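PDB 3T8R: staphylococcus aureus CymR from Staphylococcus aureus, which probably binds DNA as a dimeric transcriptional regulator that senses oxidation through a thiol and governs stress resistance and the oxidative response. Local coordinates for residues 18-23 / 27-32; 76-79 / 83-86. One frame throughout, in Å; residues are numbered along the deposited sequence.

Contact 1: residues 18-23 / 27-32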
loop_
_atom_site.group_PDB
_atom_site.type_symbol
_atom_site.label_atom_id
_atom_site.label_comp_id
_atom_site.label_asym_id
_atom_site.label_seq_id
_atom_site.Cartn_x
_atom_site.Cartn_y
_atom_site.Cartn_z
ATOM N N ILE A 18 -2.025 0.475 21.079
ATOM C CA ILE A 18 -1.976 1.895 21.406
ATOM C C ILE A 18 -2.731 2.154 22.706
ATOM O O ILE A 18 -2.267 2.900 23.565
ATOM C CB ILE A 18 -2.530 2.762 20.249
ATOM C CG1 ILE A 18 -1.609 2.656 19.033
ATOM C CG2 ILE A 18 -2.655 4.203 20.682
ATOM C CD1 ILE A 18 -2.234 3.147 17.731
ATOM N N SER A 19 -3.882 1.510 22.853
ATOM C CA SER A 19 -4.668 1.601 24.084
ATOM C C SER A 19 -3.850 1.158 25.292
ATOM O O SER A 19 -3.805 1.830 26.323
ATOM C CB SER A 19 -5.925 0.738 23.979
ATOM O OG SER A 19 -6.962 1.459 23.344
ATOM N N LEU A 20 -3.198 0.015 25.161
ATOM C CA LEU A 20 -2.395 -0.497 26.256
ATOM C C LEU A 20 -1.186 0.399 26.519
ATOM O O LEU A 20 -0.775 0.581 27.670
ATOM C CB LEU A 20 -1.947 -1.939 25.982
ATOM C CG LEU A 20 -3.026 -3.022 25.950
ATOM C CD1 LEU A 20 -2.383 -4.350 25.576
ATOM C CD2 LEU A 20 -3.689 -3.154 27.322
ATOM N N ALA A 21 -0.621 0.961 25.456
ATOM C CA ALA A 21 0.542 1.825 25.581
ATOM C C ALA A 21 0.160 3.093 26.330
ATOM O O ALA A 21 0.949 3.640 27.100
ATOM C CB ALA A 21 1.138 2.151 24.205
ATOM N N LYS A 22 -1.067 3.544 26.126
ATOM C CA LYS A 22 -1.528 4.762 26.781
ATOM C C LYS A 22 -1.733 4.552 28.272
ATOM O O LYS A 22 -2.007 5.497 29.010
ATOM C CB LYS A 22 -2.805 5.273 26.119
ATOM C CG LYS A 22 -2.535 6.014 24.843
ATOM C CD LYS A 22 -3.826 6.474 24.204
ATOM C CE LYS A 22 -3.558 7.181 22.897
ATOM N NZ LYS A 22 -3.007 8.554 23.098
ATOM N N LYS A 23 -1.588 3.309 28.709
ATOM C CA LYS A 23 -1.769 2.966 30.109
ATOM C C LYS A 23 -0.529 2.312 30.714
ATOM O O LYS A 23 -0.558 1.890 31.867
ATOM C CB LYS A 23 -2.970 2.031 30.265
ATOM C CG LYS A 23 -4.311 2.703 30.002
ATOM C CD LYS A 23 -4.891 3.328 31.272
ATOM C CE LYS A 23 -5.169 2.268 32.334
ATOM N NZ LYS A 23 -5.963 2.779 33.496
ATOM N N GLY A 27 -1.617 -0.548 35.568
ATOM C CA GLY A 27 -2.541 -1.650 35.739
ATOM C C GLY A 27 -3.013 -2.201 34.409
ATOM O O GLY A 27 -2.224 -2.332 33.472
ATOM N N CYS A 28 -4.302 -2.500 34.309
ATOM C CA CYS A 28 -4.799 -3.246 33.161
ATOM C C CYS A 28 -6.025 -2.659 32.481
ATOM O O CYS A 28 -6.734 -1.820 33.039
ATOM C CB CYS A 28 -5.095 -4.684 33.578
ATOM S SG CYS A 28 -3.658 -5.529 34.250
ATOM N N ILE A 29 -6.257 -3.115 31.255
ATOM C CA ILE A 29 -7.472 -2.800 30.533
ATOM C C ILE A 29 -8.168 -4.110 30.200
ATOM O O ILE A 29 -7.534 -5.058 29.729
ATOM C CB ILE A 29 -7.175 -2.044 29.237
ATOM C CG1 ILE A 29 -6.288 -0.830 29.521
ATOM C CG2 ILE A 29 -8.472 -1.598 28.567
ATOM C CD1 ILE A 29 -6.885 0.127 30.535
ATOM N N SER A 30 -9.468 -4.174 30.462
ATOM C CA SER A 30 -10.224 -5.387 30.182
ATOM C C SER A 30 -10.357 -5.577 28.686
ATOM O O SER A 30 -10.467 -4.606 27.933
ATOM C CB SER A 30 -11.613 -5.326 30.822
ATOM O OG SER A 30 -12.376 -4.272 30.270
ATOM N N LEU A 31 -10.334 -6.831 28.251
ATOM C CA LEU A 31 -10.613 -7.134 26.857
ATOM C C LEU A 31 -11.986 -6.594 26.527
ATOM O O LEU A 31 -12.206 -6.013 25.462
ATOM C CB LEU A 31 -10.597 -8.642 26.612
ATOM C CG LEU A 31 -9.249 -9.226 26.194
ATOM C CD1 LEU A 31 -9.469 -10.463 25.335
ATOM C CD2 LEU A 31 -8.449 -8.191 25.430
ATOM N N LYS A 32 -12.909 -6.782 27.461
ATOM C CA LYS A 32 -14.277 -6.319 27.269
ATOM C C LYS A 32 -14.328 -4.833 26.918
ATOM O O LYS A 32 -15.042 -4.433 25.998
ATOM C CB LYS A 32 -15.118 -6.603 28.511
ATOM C CG LYS A 32 -16.538 -6.077 28.431
ATOM C CD LYS A 32 -17.427 -6.735 29.477
ATOM C CE LYS A 32 -16.749 -6.766 30.831
ATOM N NZ LYS A 32 -17.605 -7.403 31.873
#
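Ile29 and Lys23, which bury the most surface here, meet through the delta methyl of the isoleucine and the aliphatic part of the lysine chain. Lys23 bends at chi2 (-89°) and again at chi3, and the double turn folds its carbons back over the end of Ile29. Lys23 CG then lies 3.7 Å from Ile29 CD1 and Lys23 CD 3.8 Å from it; the 3.3 Å between Lys23 CE and the same CD1 is shorter than usual for two carbons, and its exact value is doubtful. The ammonium nitrogen passes the methyl as well, Lys23 NZ being 4.1 Å from Ile29 CD1. No hydrogen bond joins the two segments; their direct contact is through side-chain packing.

Leu20 supplies the second apolar surface. Its CD2 approaches the base of the isoleucine, with 4.1 Å between Leu20 CD2 and Ile29 CG1, and the two side chains run past one another in opposite senses. With Ile29 CG1 beside its own backbone N (chi1 -52°), this carbon touches both Leu20 CD2 and Lys23 CG.

In winged-helix terms, the contact joins the end of helix 8-21 to the short strand 29-30, an outermost strand of the three-stranded sheet. This strand leads into the helix-turn-helix of helices 31-37 and 42-54; the wing strands 58-60 and 67-70 follow. Backbone bonds tie Ile29 to Tyr68 of strand 67-70, and Leu20 also packs on Leu70 of that strand. Next to Ile29, the CB of Cys28 points away from helix 8-21, and its side chain touches Gln69 and Val61; as the chain's single cysteine, it is probably the oxidation-sensing thiol. Beyond the strand, Ser30 is the N-cap of helix 31-37, its OG bonded to the backbone N of Ser33.

Contact 2: residues 76-79 / 83-86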
loop_
_atom_site.group_PDB
_atom_site.type_symbol
_atom_site.label_atom_id
_atom_site.label_comp_id
_atom_site.label_asym_id
_atom_site.label_seq_id
_atom_site.Cartn_x
_atom_site.Cartn_y
_atom_site.Cartn_z
ATOM N N GLU A 76 10.002 0.162 22.802
ATOM C CA GLU A 76 10.725 -0.965 22.216
ATOM C C GLU A 76 9.948 -1.666 21.109
ATOM O O GLU A 76 10.438 -2.636 20.527
ATOM C CB GLU A 76 11.083 -1.992 23.304
ATOM C CG GLU A 76 12.126 -1.509 24.304
ATOM C CD GLU A 76 12.647 -2.619 25.213
ATOM O OE1 GLU A 76 12.041 -3.703 25.244
ATOM O OE2 GLU A 76 13.665 -2.403 25.896
ATOM N N ILE A 77 8.735 -1.194 20.817
ATOM C CA ILE A 77 7.862 -1.891 19.882
ATOM C C ILE A 77 7.522 -0.973 18.720
ATOM O O ILE A 77 7.136 0.169 18.943
ATOM C CB ILE A 77 6.519 -2.282 20.526
ATOM C CG1 ILE A 77 6.744 -3.105 21.798
ATOM C CG2 ILE A 77 5.639 -3.048 19.527
ATOM C CD1 ILE A 77 5.468 -3.438 22.535
ATOM N N SER A 78 7.669 -1.470 17.495
ATOM C CA SER A 78 7.304 -0.676 16.318
ATOM C C SER A 78 5.955 -1.100 15.743
ATOM O O SER A 78 5.482 -2.217 15.961
ATOM C CB SER A 78 8.378 -0.766 15.224
ATOM O OG SER A 78 8.314 -2.019 14.563
ATOM N N ALA A 79 5.320 -0.185 15.017
ATOM C CA ALA A 79 4.059 -0.499 14.363
ATOM C C ALA A 79 4.280 -1.674 13.424
ATOM O O ALA A 79 3.426 -2.555 13.278
ATOM C CB ALA A 79 3.568 0.700 13.618
ATOM N N ILE A 83 2.193 -5.207 13.077
ATOM C CA ILE A 83 1.560 -5.641 11.851
ATOM C C ILE A 83 2.095 -7.003 11.419
ATOM O O ILE A 83 1.330 -7.895 11.059
ATOM C CB ILE A 83 1.789 -4.634 10.734
ATOM C CG1 ILE A 83 1.164 -3.288 11.107
ATOM C CG2 ILE A 83 1.195 -5.157 9.447
ATOM C CD1 ILE A 83 -0.294 -3.381 11.370
ATOM N N ARG A 84 3.411 -7.159 11.476
ATOM C CA ARG A 84 4.047 -8.413 11.088
ATOM C C ARG A 84 3.494 -9.610 11.855
ATOM O O ARG A 84 3.195 -10.645 11.270
ATOM C CB ARG A 84 5.568 -8.316 11.236
ATOM C CG ARG A 84 6.228 -7.478 10.131
ATOM C CD ARG A 84 7.757 -7.562 10.154
ATOM N NE ARG A 84 8.370 -6.692 11.158
ATOM C CZ ARG A 84 8.628 -5.402 10.968
ATOM N NH1 ARG A 84 8.320 -4.824 9.816
ATOM N NH2 ARG A 84 9.188 -4.685 11.932
ATOM N N LEU A 85 3.335 -9.458 13.164
ATOM C CA LEU A 85 2.862 -10.552 13.998
ATOM C C LEU A 85 1.451 -10.990 13.628
ATOM O O LEU A 85 1.128 -12.176 13.654
ATOM C CB LEU A 85 2.888 -10.133 15.458
ATOM C CG LEU A 85 4.247 -10.207 16.133
ATOM C CD1 LEU A 85 4.224 -9.430 17.435
ATOM C CD2 LEU A 85 4.620 -11.669 16.370
ATOM N N LEU A 86 0.607 -10.030 13.282
ATOM C CA LEU A 86 -0.790 -10.335 13.036
ATOM C C LEU A 86 -1.111 -10.668 11.582
ATOM O O LEU A 86 -1.994 -11.480 11.317
ATOM C CB LEU A 86 -1.667 -9.188 13.528
ATOM C CG LEU A 86 -1.584 -9.041 15.050
ATOM C CD1 LEU A 86 -2.033 -7.673 15.508
ATOM C CD2 LEU A 86 -2.385 -10.151 15.743
HETATM O O HOH W 1 10.697 -2.297 13.609
#
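Ala79 and Ile83 are joined by the first-turn backbone bond of helix 79-87, whose start is a capping box: Ser78, the N-cap, uses its OG to cap a backbone N of the first turn, while the Asp81 side chain returns a hydrogen bond to Ser78 N. In the winged-helix fold of this Rrf2-type protein, the helix follows the last strand of the wing, 67-70.

The direct hydrogen bond runs from Ile83 N to Ala79 O at 2.9 Å. Its N-H...O angle of 169° shows it nearly straight.

Van der Waals contact accompanies it. Ile83 CG1 lies beside its own backbone N, anti to the carbonyl carbon (chi1 -62°), and therefore comes to 3.2 Å from Ala79 O; Ile83 CB stays farther off, at 3.7 Å from that oxygen. Ala79 also packs on Leu106 of the second subunit, so this first turn reaches the dimer interface.

The charged and solvent-mediated group centres on Arg84. Its chain bends at chi3 and brings the guanidinium back along the helix toward its start, where NH2 forms a salt bridge with Asp81 and NH1 one with Asp119. Ser78 OG is 3.8 Å from Arg84 NH2, oblique to the guanidinium plane, and the two are connected through a water. The water oxygen sits 2.6 Å from Ser78 OG and, at the guanidinium edge and in its plane, accepts a weak bond of 3.3 Å from Arg84 NH2.

Contact 1 closes along the chain before contact 2 opens, and their centres lie about 17 Å apart. The nearest atoms of the two are about 7 Å apart, so they do not touch. Leu123 is a shared neighbour: Ala21, in segment 18-23, packs against it, while Ile77, in segment 76-79, is tied to it by backbone hydrogen bonding. Segment 18-23 reaches the second subunit through Ile18 on its Gln103, though Ile18 takes no part in contact 1, whereas Ala79, a residue of contact 2, packs on its Leu106; both partners belong to helix 101-119 of that subunit. Cys28 lies in segment 27-32, its side chain turned away from 18-23.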